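Acyl-CoA thioesterase II TesB2 (Mycobacterium marinum, PDB 3U0A) probably hydrolyses fatty acyl-CoA thioesters to free fatty acids and CoA, as a TesB-type thioesterase built from two hot-dog domains. Local coordinates at residues Q171-F176 / L238-S243; A224-R229 / V265-Q270. All coordinates share one frame; numbering follows the deposited sequence.

Overall arrangement
Both contacts are antiparallel strand pairings in the C-terminal hot-dog half of the chain, and both are largely buried. Contact 1 joins strands 171-178 and 237-247 toward the outer end of the strand order; contact 2 joins 217-227 and 264-275, nearer the chain's centre, where 217-227 also borders strand 58-66 of the N-terminal half. Strand 250-259 runs between the pairs, and their centres lie about 13 Å apart. They touch through packing, with Tyr-239 OH 3.5 Å from Val-268 CG2. The chemistry differs: contact 1 adds side-chain amide and carboxylate bonds to the backbone ladder, whereas contact 2 relies on backbone bonds and apolar side chains and widely meets the second subunit, which contact 1 reaches through Ser-243.

Contact 1: residues Q171-F176 / L238-S243; sequences QQQVWF and LYDQSS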
ATOM      1  N   GLN A 171     -17.782  -2.995   6.009  1.00 42.39           N
ATOM      2  CA  GLN A 171     -17.681  -1.667   5.405  1.00 42.13           C
ATOM      3  C   GLN A 171     -17.982  -0.654   6.468  1.00 42.36           C
ATOM      4  O   GLN A 171     -18.753  -0.904   7.402  1.00 42.98           O
ATOM      5  CB  GLN A 171     -18.706  -1.453   4.247  1.00 42.54           C
ATOM      6  CG  GLN A 171     -18.354  -2.148   2.942  1.00 42.39           C
ATOM      7  CD  GLN A 171     -19.509  -2.150   1.953  1.00 43.07           C
ATOM      8  OE1 GLN A 171     -20.112  -3.195   1.689  1.00 43.54           O
ATOM      9  NE2 GLN A 171     -19.820  -0.983   1.395  1.00 43.21           N
ATOM     10  N   GLN A 172     -17.398   0.516   6.298  1.00 41.97           N
ATOM     11  CA  GLN A 172     -17.754   1.628   7.137  1.00 42.25           C
ATOM     12  C   GLN A 172     -17.565   2.936   6.388  1.00 41.99           C
ATOM     13  O   GLN A 172     -16.614   3.084   5.641  1.00 41.43           O
ATOM     14  CB  GLN A 172     -16.936   1.590   8.405  1.00 42.16           C
ATOM     15  CG  GLN A 172     -16.983   2.882   9.173  1.00 42.37           C
ATOM     16  CD  GLN A 172     -16.514   2.724  10.595  1.00 42.67           C
ATOM     17  OE1 GLN A 172     -17.349   2.585  11.479  1.00 43.45           O
ATOM     18  NE2 GLN A 172     -15.186   2.722  10.832  1.00 42.19           N
ATOM     19  N   GLN A 173     -18.499   3.865   6.578  1.00 42.50           N
ATOM     20  CA  GLN A 173     -18.409   5.192   5.986  1.00 42.38           C
ATOM     21  C   GLN A 173     -18.440   6.274   7.041  1.00 42.60           C
ATOM     22  O   GLN A 173     -19.336   6.289   7.892  1.00 43.29           O
ATOM     23  CB  GLN A 173     -19.509   5.384   4.945  1.00 42.88           C
ATOM     24  CG  GLN A 173     -19.125   4.733   3.628  1.00 42.59           C
ATOM     25  CD  GLN A 173     -20.295   4.500   2.705  1.00 43.29           C
ATOM     26  OE1 GLN A 173     -21.451   4.729   3.080  1.00 44.01           O
ATOM     27  NE2 GLN A 173     -20.007   4.056   1.484  1.00 43.20           N
ATOM     28  N   VAL A 174     -17.445   7.167   6.978  1.00 42.13           N
ATOM     29  CA  VAL A 174     -17.325   8.297   7.897  1.00 42.34           C
ATOM     30  C   VAL A 174     -17.098   9.616   7.167  1.00 42.19           C
ATOM     31  O   VAL A 174     -16.236   9.707   6.294  1.00 41.67           O
ATOM     32  CB  VAL A 174     -16.157   8.098   8.883  1.00 42.04           C
ATOM     33  CG1 VAL A 174     -16.264   9.114  10.005  1.00 42.51           C
ATOM     34  CG2 VAL A 174     -16.172   6.692   9.455  1.00 42.14           C
ATOM     35  N   TRP A 175     -17.855  10.642   7.536  1.00 42.75           N
ATOM     36  CA  TRP A 175     -17.581  11.995   7.060  1.00 42.69           C
ATOM     37  C   TRP A 175     -16.784  12.734   8.080  1.00 42.62           C
ATOM     38  O   TRP A 175     -17.072  12.688   9.256  1.00 43.06           O
ATOM     39  CB  TRP A 175     -18.857  12.767   6.866  1.00 43.44           C
ATOM     40  CG  TRP A 175     -19.690  12.393   5.693  1.00 43.70           C
ATOM     41  CD1 TRP A 175     -20.765  11.537   5.669  1.00 44.23           C
ATOM     42  CD2 TRP A 175     -19.581  12.912   4.335  1.00 43.64           C
ATOM     43  NE1 TRP A 175     -21.299  11.469   4.418  1.00 44.48           N
ATOM     44  CE2 TRP A 175     -20.634  12.274   3.571  1.00 44.17           C
ATOM     45  CE3 TRP A 175     -18.752  13.816   3.709  1.00 43.34           C
ATOM     46  CZ2 TRP A 175     -20.832  12.536   2.233  1.00 44.41           C
ATOM     47  CZ3 TRP A 175     -18.929  14.059   2.353  1.00 43.56           C
ATOM     48  CH2 TRP A 175     -19.953  13.434   1.630  1.00 44.10           C
ATOM     49  N   PHE A 176     -15.789  13.467   7.630  1.00 42.20           N
ATOM     50  CA  PHE A 176     -14.967  14.238   8.548  1.00 42.21           C
ATOM     51  C   PHE A 176     -14.592  15.572   7.959  1.00 42.18           C
ATOM     52  O   PHE A 176     -14.526  15.737   6.743  1.00 41.98           O
ATOM     53  CB  PHE A 176     -13.712  13.458   9.038  1.00 41.75           C
ATOM     54  CG  PHE A 176     -12.707  13.091   7.948  1.00 41.12           C
ATOM     55  CD1 PHE A 176     -11.500  13.792   7.794  1.00 40.90           C
ATOM     56  CD2 PHE A 176     -12.926  11.991   7.095  1.00 40.86           C
ATOM     57  CE1 PHE A 176     -10.562  13.420   6.816  1.00 40.47           C
ATOM     58  CE2 PHE A 176     -11.990  11.642   6.096  1.00 40.42           C
ATOM     59  CZ  PHE A 176     -10.808  12.354   5.972  1.00 40.25           C
ATOM     60  N   LEU A 238     -15.551  12.502   2.552  1.00 45.89           N
ATOM     61  CA  LEU A 238     -16.136  11.206   2.844  1.00 45.80           C
ATOM     62  C   LEU A 238     -15.100  10.101   2.749  1.00 45.30           C
ATOM     63  O   LEU A 238     -14.432   9.924   1.722  1.00 45.39           O
ATOM     64  CB  LEU A 238     -17.259  10.879   1.897  1.00 46.56           C
ATOM     65  CG  LEU A 238     -17.820   9.441   1.896  1.00 46.65           C
ATOM     66  CD1 LEU A 238     -18.665   9.176   3.134  1.00 46.55           C
ATOM     67  CD2 LEU A 238     -18.647   9.247   0.649  1.00 47.51           C
ATOM     68  N   TYR A 239     -14.975   9.370   3.846  1.00 44.81           N
ATOM     69  CA  TYR A 239     -14.101   8.261   3.899  1.00 44.40           C
ATOM     70  C   TYR A 239     -14.888   6.996   3.685  1.00 44.68           C
ATOM     71  O   TYR A 239     -15.611   6.550   4.560  1.00 44.69           O
ATOM     72  CB  TYR A 239     -13.436   8.159   5.241  1.00 43.79           C
ATOM     73  CG  TYR A 239     -12.075   7.548   5.158  1.00 43.35           C
ATOM     74  CD1 TYR A 239     -11.619   6.877   4.008  1.00 43.47           C
ATOM     75  CD2 TYR A 239     -11.223   7.625   6.240  1.00 42.86           C
ATOM     76  CE1 TYR A 239     -10.326   6.333   3.959  1.00 43.07           C
ATOM     77  CE2 TYR A 239      -9.938   7.081   6.201  1.00 42.51           C
ATOM     78  CZ  TYR A 239      -9.474   6.459   5.080  1.00 42.60           C
ATOM     79  OH  TYR A 239      -8.171   5.992   5.137  1.00 42.26           O
ATOM     80  N   ASP A 240     -14.715   6.401   2.526  1.00 44.94           N
ATOM     81  CA  ASP A 240     -15.353   5.143   2.235  1.00 45.26           C
ATOM     82  C   ASP A 240     -14.362   3.996   2.513  1.00 44.78           C
ATOM     83  O   ASP A 240     -13.361   3.861   1.815  1.00 44.58           O
ATOM     84  CB  ASP A 240     -15.848   5.156   0.795  1.00 45.94           C
ATOM     85  CG  ASP A 240     -16.607   3.941   0.440  1.00 46.40           C
ATOM     86  OD1 ASP A 240     -17.296   3.380   1.298  1.00 46.47           O
ATOM     87  OD2 ASP A 240     -16.504   3.547  -0.712  1.00 46.75           O
ATOM     88  N   GLN A 241     -14.668   3.211   3.551  1.00 44.65           N
ATOM     89  CA  GLN A 241     -13.731   2.241   4.140  1.00 44.20           C
ATOM     90  C   GLN A 241     -14.256   0.829   4.057  1.00 44.55           C
ATOM     91  O   GLN A 241     -15.463   0.604   3.892  1.00 45.12           O
ATOM     92  CB  GLN A 241     -13.465   2.517   5.625  1.00 43.76           C
ATOM     93  CG  GLN A 241     -13.173   3.945   5.986  1.00 43.49           C
ATOM     94  CD  GLN A 241     -13.050   4.151   7.496  1.00 43.13           C
ATOM     95  OE1 GLN A 241     -13.780   3.545   8.271  1.00 43.27           O
ATOM     96  NE2 GLN A 241     -12.132   5.018   7.910  1.00 42.74           N
ATOM     97  N   SER A 242     -13.326  -0.115   4.171  1.00 44.27           N
ATOM     98  CA  SER A 242     -13.661  -1.522   4.249  1.00 44.58           C
ATOM     99  C   SER A 242     -12.517  -2.332   4.840  1.00 44.17           C
ATOM    100  O   SER A 242     -11.367  -1.921   4.808  1.00 43.68           O
ATOM    101  CB  SER A 242     -14.045  -2.078   2.870  1.00 45.11           C
ATOM    102  OG  SER A 242     -13.016  -2.875   2.287  1.00 44.92           O
ATOM    103  N   SER A 243     -12.853  -3.492   5.376  1.00 44.44           N
ATOM    104  CA  SER A 243     -11.882  -4.439   5.854  1.00 44.22           C
ATOM    105  C   SER A 243     -12.102  -5.712   5.076  1.00 44.70           C
ATOM    106  O   SER A 243     -12.946  -6.509   5.429  1.00 45.22           O
ATOM    107  CB  SER A 243     -12.054  -4.689   7.344  1.00 44.18           C
ATOM    108  OG  SER A 243     -11.040  -5.557   7.826  1.00 44.02           O
TER
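Gln-172 and Gln-241 form a hydrogen-bonded antiparallel pair whose side chains run alongside each other on one face of the sheet. The backbone ladder continues through Val-174 and Tyr-239, where Tyr-239 N reaches Val-174 O at 2.8 Å. Gln-172 shows the side-chain fit from root to tip. Its CB lies 3.7 Å from Gln-241 OE1, its CG comes closer to the same oxygen, its CD stands back again at 3.7 Å, and its NE2 finally donates to it at 3.0 Å. That oxygen lies almost in the Gln-172 amide plane and is approached nearly end-on to its carbonyl, although the two amide planes are turned 42° apart. With CG opposite the backbone N (chi1 165°) and the chain extended beyond it, the Gln-172 amide is carried out past Gln-241 OE1, and NE2 meets that oxygen from the outer side.

On the other face, Gln-173 NE2 donates to Asp-240 OD1 at 2.8 Å. The oxygen lies close to the Gln-173 amide plane, but the donor comes from above the carboxylate, and the two planes are 56° apart. Farther along this face, Leu-238 CB sits over the six-membered ring of Trp-175, 3.6 Å from its centroid and almost on the ring normal, in a CH-pi contact; Leu-238 CD1 lies near CE2 and NE1 of Trp-175, whose NE1 makes a weak hydrogen bond to Pro-127 O. Back on the Gln-172 face, Phe-176 CE2 meets Tyr-239 CB at 3.9 Å, the latter near the plane of the phenylalanine ring.

Strands 152-156 and 250-259 flank the pair. Helix 186-200, the hot-dog helix on the Tyr-239 face, receives Phe-176 on Met-196 and Gln-241 on Thr-200, and its Ser-197 hydrogen-bonds Tyr-239 OH; Met-123 packs against Trp-175 and Leu-238 on the other face.

Contact 2: residues A224-R229 / V265-Q270; sequences AMWFMR and VAAVMQ
The antiparallel sheet of the C-terminal hot-dog domain is built here from strands 217-227 and 264-275. Val-265 and Ala-266 form a classic beta bulge against Ile-257 of strand 250-259, on the other edge of strand 264-275. Val-265 O takes Met-228 N at 2.9 Å and, more weakly, Arg-229 N, just past the end of the first strand. Regular pairing follows: Ala-267 and Trp-226 exchange two backbone bonds, as do Met-269 and Ala-224.

On one face Met-225 and Val-268 lie side by side, with Met-225 CG 3.8 Å from Val-268 CG2. Phe-227 CD1 approaches Ala-266 CB more loosely, at 4.3 Å. On the opposite face, with Ala-224, Ala-267 and Met-269, Trp-226 turns its ring edge to the neighbouring backbone, CE3 lying 3.6 Å from Ala-267 O. Met-228 bends at chi2 (113°) and again at chi3, folding its CE back to 3.6 Å from Ala-266 N.

Helix 186-200 packs on the first face, with Ala-194 against Met-225 and Ile-190 against Phe-227, while strands 58-66 and 250-259 flank the pair. The Trp-226 face meets the second subunit, whose Asp-222 accepts a hydrogen bond from Trp-226 NE1 and whose Met-269 packs on the same tryptophan.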
ATOM      1  N   ALA A 224      -0.075   2.685   3.808  1.00 41.07           N
ATOM      2  CA  ALA A 224       0.311   3.003   2.436  1.00 41.18           C
ATOM      3  C   ALA A 224      -0.739   3.959   1.950  1.00 41.42           C
ATOM      4  O   ALA A 224      -1.924   3.691   2.127  1.00 41.52           O
ATOM      5  CB  ALA A 224       0.322   1.740   1.561  1.00 41.21           C
ATOM      6  N   MET A 225      -0.313   5.068   1.344  1.00 41.58           N
ATOM      7  CA  MET A 225      -1.249   6.126   0.887  1.00 41.89           C
ATOM      8  C   MET A 225      -0.879   6.686  -0.477  1.00 42.20           C
ATOM      9  O   MET A 225       0.291   6.678  -0.870  1.00 42.15           O
ATOM     10  CB  MET A 225      -1.307   7.270   1.885  1.00 41.90           C
ATOM     11  CG  MET A 225      -1.733   6.854   3.281  1.00 41.64           C
ATOM     12  SD  MET A 225      -1.751   8.220   4.441  1.00 41.66           S
ATOM     13  CE  MET A 225      -2.090   7.296   5.965  1.00 41.35           C
ATOM     14  N   TRP A 226      -1.899   7.157  -1.201  1.00 42.57           N
ATOM     15  CA  TRP A 226      -1.704   7.724  -2.523  1.00 42.97           C
ATOM     16  C   TRP A 226      -2.511   8.954  -2.620  1.00 43.40           C
ATOM     17  O   TRP A 226      -3.709   8.911  -2.436  1.00 43.54           O
ATOM     18  CB  TRP A 226      -2.093   6.712  -3.602  1.00 43.10           C
ATOM     19  CG  TRP A 226      -1.227   5.450  -3.602  1.00 42.71           C
ATOM     20  CD1 TRP A 226      -0.081   5.206  -4.332  1.00 42.66           C
ATOM     21  CD2 TRP A 226      -1.435   4.237  -2.844  1.00 42.39           C
ATOM     22  NE1 TRP A 226       0.420   3.967  -4.076  1.00 42.31           N
ATOM     23  CE2 TRP A 226      -0.332   3.344  -3.178  1.00 42.16           C
ATOM     24  CE3 TRP A 226      -2.389   3.809  -1.945  1.00 42.32           C
ATOM     25  CZ2 TRP A 226      -0.222   2.086  -2.631  1.00 41.90           C
ATOM     26  CZ3 TRP A 226      -2.257   2.526  -1.389  1.00 42.07           C
ATOM     27  CH2 TRP A 226      -1.201   1.690  -1.739  1.00 41.88           C
ATOM     28  N   PHE A 227      -1.860  10.071  -2.897  1.00 43.66           N
ATOM     29  CA  PHE A 227      -2.505  11.385  -2.854  1.00 44.11           C
ATOM     30  C   PHE A 227      -2.705  11.843  -4.262  1.00 44.72           C
ATOM     31  O   PHE A 227      -1.770  12.273  -4.908  1.00 44.93           O
ATOM     32  CB  PHE A 227      -1.647  12.370  -2.064  1.00 44.07           C
ATOM     33  CG  PHE A 227      -1.272  11.859  -0.719  1.00 43.50           C
ATOM     34  CD1 PHE A 227      -2.231  11.709   0.263  1.00 43.30           C
ATOM     35  CD2 PHE A 227       0.017  11.471  -0.442  1.00 43.22           C
ATOM     36  CE1 PHE A 227      -1.900  11.212   1.508  1.00 42.84           C
ATOM     37  CE2 PHE A 227       0.348  10.973   0.803  1.00 42.78           C
ATOM     38  CZ  PHE A 227      -0.608  10.848   1.781  1.00 42.60           C
ATOM     39  N   MET A 228      -3.930  11.714  -4.747  1.00 45.07           N
ATOM     40  CA  MET A 228      -4.208  11.864  -6.184  1.00 45.69           C
ATOM     41  C   MET A 228      -4.621  13.289  -6.643  1.00 46.45           C
ATOM     42  O   MET A 228      -4.175  13.744  -7.672  1.00 46.94           O
ATOM     43  CB  MET A 228      -5.293  10.868  -6.610  1.00 45.79           C
ATOM     44  CG  MET A 228      -4.858   9.420  -6.742  1.00 45.32           C
ATOM     45  SD  MET A 228      -5.564   8.243  -5.541  1.00 44.78           S
ATOM     46  CE  MET A 228      -7.273   8.729  -5.409  1.00 45.33           C
ATOM     47  N   ARG A 229      -5.497  13.973  -5.911  1.00 46.61           N
ATOM     48  CA  ARG A 229      -6.014  15.287  -6.354  1.00 47.41           C
ATOM     49  C   ARG A 229      -6.071  16.209  -5.169  1.00 47.29           C
ATOM     50  O   ARG A 229      -6.137  15.763  -4.027  1.00 46.66           O
ATOM     51  CB  ARG A 229      -7.421  15.163  -6.953  1.00 47.98           C
ATOM     52  CG  ARG A 229      -7.459  14.443  -8.284  1.00 48.33           C
ATOM     53  CD  ARG A 229      -8.868  13.972  -8.601  1.00 48.74           C
ATOM     54  NE  ARG A 229      -8.905  13.122  -9.792  1.00 49.02           N
ATOM     55  CZ  ARG A 229      -8.859  11.783  -9.810  1.00 48.55           C
ATOM     56  NH1 ARG A 229      -8.796  11.054  -8.692  1.00 47.78           N
ATOM     57  NH2 ARG A 229      -8.869  11.158 -10.979  1.00 48.92           N
ATOM     58  N   VAL A 265      -9.793  11.806  -4.047  1.00 41.16           N
ATOM     59  CA  VAL A 265      -8.612  12.600  -3.749  1.00 41.91           C
ATOM     60  C   VAL A 265      -7.502  11.828  -3.081  1.00 41.69           C
ATOM     61  O   VAL A 265      -6.361  12.255  -3.191  1.00 42.60           O
ATOM     62  CB  VAL A 265      -8.980  13.826  -2.877  1.00 42.46           C
ATOM     63  CG1 VAL A 265     -10.036  14.664  -3.585  1.00 42.91           C
ATOM     64  CG2 VAL A 265      -9.493  13.409  -1.512  1.00 41.89           C
ATOM     65  N   ALA A 266      -7.829  10.709  -2.398  1.00 40.70           N
ATOM     66  CA  ALA A 266      -6.825   9.795  -1.798  1.00 40.47           C
ATOM     67  C   ALA A 266      -7.316   8.347  -1.589  1.00 39.53           C
ATOM     68  O   ALA A 266      -8.516   8.096  -1.427  1.00 39.04           O
ATOM     69  CB  ALA A 266      -6.260  10.370  -0.494  1.00 40.81           C
ATOM     70  N   ALA A 267      -6.372   7.401  -1.662  1.00 39.58           N
ATOM     71  CA  ALA A 267      -6.594   5.983  -1.404  1.00 38.98           C
ATOM     72  C   ALA A 267      -5.662   5.569  -0.301  1.00 38.88           C
ATOM     73  O   ALA A 267      -4.563   6.103  -0.194  1.00 39.58           O
ATOM     74  CB  ALA A 267      -6.335   5.144  -2.638  1.00 39.51           C
ATOM     75  N   VAL A 268      -6.106   4.661   0.558  1.00 38.23           N
ATOM     76  CA  VAL A 268      -5.271   4.194   1.659  1.00 38.19           C
ATOM     77  C   VAL A 268      -5.468   2.707   1.861  1.00 37.80           C
ATOM     78  O   VAL A 268      -6.586   2.215   1.770  1.00 37.46           O
ATOM     79  CB  VAL A 268      -5.617   4.873   3.011  1.00 38.08           C
ATOM     80  CG1 VAL A 268      -4.748   4.318   4.123  1.00 38.20           C
ATOM     81  CG2 VAL A 268      -5.489   6.395   2.945  1.00 38.74           C
ATOM     82  N   MET A 269      -4.375   2.002   2.141  1.00 38.10           N
ATOM     83  CA  MET A 269      -4.420   0.648   2.691  1.00 37.86           C
ATOM     84  C   MET A 269      -3.602   0.612   3.965  1.00 37.92           C
ATOM     85  O   MET A 269      -2.547   1.216   4.015  1.00 38.52           O
ATOM     86  CB  MET A 269      -3.825  -0.313   1.711  1.00 38.52           C
ATOM     87  CG  MET A 269      -4.754  -0.606   0.564  1.00 38.69           C
ATOM     88  SD  MET A 269      -5.660  -2.062   1.055  1.00 38.50           S
ATOM     89  CE  MET A 269      -4.860  -3.310   0.061  1.00 39.80           C
ATOM     90  N   GLN A 270      -4.093  -0.110   4.974  1.00 37.54           N
ATOM     91  CA  GLN A 270      -3.437  -0.230   6.259  1.00 37.71           C
ATOM     92  C   GLN A 270      -3.755  -1.560   6.891  1.00 37.54           C
ATOM     93  O   GLN A 270      -4.909  -2.004   6.918  1.00 37.28           O
ATOM     94  CB  GLN A 270      -3.892   0.898   7.168  1.00 37.77           C
ATOM     95  CG  GLN A 270      -3.386   0.886   8.598  1.00 38.23           C
ATOM     96  CD  GLN A 270      -3.538   2.258   9.259  1.00 38.86           C
ATOM     97  OE1 GLN A 270      -4.569   2.908   9.088  1.00 38.78           O
ATOM     98  NE2 GLN A 270      -2.518   2.713   9.985  1.00 39.76           N
TER